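Local structure of ATP phosphoribosyltransferase (Methanobacterium thermoautotrophicum, 2VD3) at residues 120-125 against 159-164. The protein catalyses the magnesium-dependent joining of ATP and 5-phosphoribose 1-diphosphate into phosphoribosyl-ATP, the first step of histidine biosynthesis, and is inhibited by histidine. Numbering follows the deposited sequence.
Sequences TEFPGI and TDLSST. With MG (magnesium ion), chain J.
Where the parallel strands 117-120 and 157-162 run side by side, an ST turn leads the first of them into helix 123-132, and T120 of that turn meets T159 of the neighbouring strand through their hydroxyls. T120 OG1 lies 2.6 Å from T159 OG1, a hydrogen bond, though the position of the T159 oxygen is less certain. With chi1 at -170°, the T120 hydroxyl swings to the side opposite the backbone N and beside the carbonyl carbon, where it accepts the F122 amide; F122 N to T120 OG1 is 2.8 Å, with 157° at the hydrogen. T126 OG1 bonds to the same buried oxygen, so the F122 amide and T126 hold it, with T159 a less certain third partner. The methyl of T159 flanks the pair, with T159 CG2 3.5 Å from T120 OG1. A valine in place of T120 would probably leave the F122 amide without its acceptor and T126 without its partner, so that the turn is less fixed. Further along, the CB of F122, at the N-cap position, points toward 159-164, and the methyl L161 CD2 comes obliquely to F122 CZ at 4.4 Å, a loose apolar touch. L96 of strand 94-101 and E78 of helix 73-79 also touch the phenylalanine. Between T159 and L161, the CB of D160 points away from 120-125, and D160 OD2 binds a magnesium ion at 2.2 Å; the same oxygen accepts a weak bond from L161 N. This passage from a parallel strand into a helix N-terminus is typical of the alpha/beta periplasmic-binding-protein-like fold of the HisG catalytic region.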
ATOM      1  N   THR A 120     -17.277  17.459  15.032  1.00 44.28           N
ATOM      2  CA  THR A 120     -15.910  17.907  15.164  1.00 44.05           C
ATOM      3  C   THR A 120     -14.958  16.735  15.369  1.00 44.37           C
ATOM      4  O   THR A 120     -15.372  15.634  15.724  1.00 44.25           O
ATOM      5  CB  THR A 120     -15.768  18.909  16.335  1.00 44.03           C
ATOM      6  OG1 THR A 120     -14.469  19.518  16.305  1.00 43.64           O
ATOM      7  CG2 THR A 120     -15.979  18.216  17.679  1.00 44.04           C
ATOM      8  N   GLU A 121     -13.679  16.975  15.113  1.00 44.60           N
ATOM      9  CA  GLU A 121     -12.650  16.045  15.547  1.00 45.02           C
ATOM     10  C   GLU A 121     -11.982  16.615  16.785  1.00 45.01           C
ATOM     11  O   GLU A 121     -11.158  15.949  17.406  1.00 45.29           O
ATOM     12  CB  GLU A 121     -11.642  15.779  14.437  1.00 44.94           C
ATOM     13  CG  GLU A 121     -12.264  15.122  13.224  1.00 45.37           C
ATOM     14  CD  GLU A 121     -11.234  14.689  12.215  1.00 47.30           C
ATOM     15  OE1 GLU A 121     -11.324  15.150  11.060  1.00 48.36           O
ATOM     16  OE2 GLU A 121     -10.332  13.904  12.575  1.00 47.99           O
ATOM     17  N   PHE A 122     -12.380  17.836  17.152  1.00 45.05           N
ATOM     18  CA  PHE A 122     -11.774  18.570  18.268  1.00 45.11           C
ATOM     19  C   PHE A 122     -12.815  19.022  19.296  1.00 45.00           C
ATOM     20  O   PHE A 122     -13.048  20.220  19.449  1.00 44.76           O
ATOM     21  CB  PHE A 122     -10.975  19.773  17.743  1.00 45.06           C
ATOM     22  CG  PHE A 122      -9.842  19.391  16.839  1.00 45.13           C
ATOM     23  CD1 PHE A 122     -10.053  19.219  15.470  1.00 44.57           C
ATOM     24  CD2 PHE A 122      -8.569  19.185  17.357  1.00 44.32           C
ATOM     25  CE1 PHE A 122      -9.014  18.842  14.634  1.00 44.93           C
ATOM     26  CE2 PHE A 122      -7.517  18.818  16.532  1.00 44.65           C
ATOM     27  CZ  PHE A 122      -7.740  18.639  15.165  1.00 45.63           C
ATOM     28  N   PRO A 123     -13.420  18.059  20.024  1.00 45.10           N
ATOM     29  CA  PRO A 123     -14.478  18.390  20.978  1.00 45.17           C
ATOM     30  C   PRO A 123     -14.014  19.308  22.105  1.00 45.38           C
ATOM     31  O   PRO A 123     -14.783  20.158  22.543  1.00 45.54           O
ATOM     32  CB  PRO A 123     -14.902  17.023  21.526  1.00 45.15           C
ATOM     33  CG  PRO A 123     -13.729  16.135  21.276  1.00 44.79           C
ATOM     34  CD  PRO A 123     -13.142  16.608  19.999  1.00 44.76           C
ATOM     35  N   GLY A 124     -12.772  19.155  22.554  1.00 45.56           N
ATOM     36  CA  GLY A 124     -12.229  20.007  23.615  1.00 45.97           C
ATOM     37  C   GLY A 124     -12.199  21.474  23.230  1.00 46.24           C
ATOM     38  O   GLY A 124     -12.789  22.321  23.904  1.00 46.29           O
ATOM     39  N   ILE A 125     -11.507  21.765  22.137  1.00 46.56           N
ATOM     40  CA  ILE A 125     -11.445  23.115  21.582  1.00 46.86           C
ATOM     41  C   ILE A 125     -12.850  23.621  21.259  1.00 47.02           C
ATOM     42  O   ILE A 125     -13.162  24.780  21.520  1.00 47.22           O
ATOM     43  CB  ILE A 125     -10.537  23.163  20.315  1.00 46.90           C
ATOM     44  CG1 ILE A 125      -9.070  22.933  20.703  1.00 47.23           C
ATOM     45  CG2 ILE A 125     -10.717  24.477  19.539  1.00 46.40           C
ATOM     46  CD1 ILE A 125      -8.150  22.506  19.542  1.00 47.16           C
ATOM     47  N   THR A 159     -16.750  21.492  12.296  1.00 48.50           N
ATOM     48  CA  THR A 159     -15.482  22.186  12.377  1.00 48.77           C
ATOM     49  C   THR A 159     -14.610  21.533  11.331  1.00 49.63           C
ATOM     50  O   THR A 159     -14.875  20.402  10.916  1.00 49.78           O
ATOM     51  CB  THR A 159     -14.811  22.070  13.763  1.00 48.57           C
ATOM     52  OG1 THR A 159     -14.364  20.728  13.975  1.00 46.96           O
ATOM     53  CG2 THR A 159     -15.765  22.496  14.881  1.00 47.61           C
ATOM     54  N   ASP A 160     -13.577  22.237  10.892  1.00 50.75           N
ATOM     55  CA  ASP A 160     -12.663  21.668   9.921  1.00 52.01           C
ATOM     56  C   ASP A 160     -11.322  22.370   9.927  1.00 52.85           C
ATOM     57  O   ASP A 160     -11.224  23.556  10.259  1.00 53.12           O
ATOM     58  CB  ASP A 160     -13.272  21.708   8.518  1.00 52.14           C
ATOM     59  CG  ASP A 160     -12.659  20.685   7.597  1.00 52.49           C
ATOM     60  OD1 ASP A 160     -12.902  20.757   6.382  1.00 53.67           O
ATOM     61  OD2 ASP A 160     -11.927  19.802   8.093  1.00 53.51           O
ATOM     62  N   LEU A 161     -10.297  21.627   9.535  1.00 53.81           N
ATOM     63  CA  LEU A 161      -8.932  22.114   9.539  1.00 55.46           C
ATOM     64  C   LEU A 161      -8.460  22.329   8.095  1.00 56.49           C
ATOM     65  O   LEU A 161      -8.375  21.373   7.338  1.00 56.87           O
ATOM     66  CB  LEU A 161      -8.052  21.080  10.253  1.00 55.53           C
ATOM     67  CG  LEU A 161      -6.751  21.475  10.952  1.00 55.84           C
ATOM     68  CD1 LEU A 161      -7.016  22.446  12.089  1.00 54.81           C
ATOM     69  CD2 LEU A 161      -6.043  20.211  11.448  1.00 55.24           C
ATOM     70  N   SER A 162      -8.156  23.571   7.710  1.00 58.00           N
ATOM     71  CA  SER A 162      -7.772  23.869   6.315  1.00 59.19           C
ATOM     72  C   SER A 162      -6.840  25.067   6.160  1.00 60.10           C
ATOM     73  O   SER A 162      -6.889  26.005   6.964  1.00 59.88           O
ATOM     74  CB  SER A 162      -9.024  24.130   5.477  1.00 59.19           C
ATOM     75  OG  SER A 162      -9.725  25.252   5.995  1.00 59.55           O
ATOM     76  N   SER A 163      -6.008  25.031   5.114  1.00 61.45           N
ATOM     77  CA  SER A 163      -5.226  26.200   4.683  1.00 62.84           C
ATOM     78  C   SER A 163      -6.020  26.994   3.659  1.00 63.66           C
ATOM     79  O   SER A 163      -5.923  28.222   3.603  1.00 63.98           O
ATOM     80  CB  SER A 163      -3.897  25.804   4.034  1.00 62.76           C
ATOM     81  OG  SER A 163      -3.383  24.593   4.547  1.00 64.37           O
ATOM     82  N   THR A 164      -6.784  26.273   2.839  1.00 64.77           N
ATOM     83  CA  THR A 164      -7.608  26.855   1.785  1.00 65.91           C
ATOM     84  C   THR A 164      -9.058  26.457   1.999  1.00 66.63           C
ATOM     85  O   THR A 164      -9.352  25.299   2.333  1.00 67.02           O
ATOM     86  CB  THR A 164      -7.185  26.346   0.382  1.00 66.12           C
ATOM     87  OG1 THR A 164      -6.979  24.927   0.425  1.00 66.24           O
ATOM     88  CG2 THR A 164      -5.908  27.040  -0.099  1.00 66.26           C
TER
HETATM   89 MG    MG J1294     -10.325  18.311   7.825  1.00 70.94          MG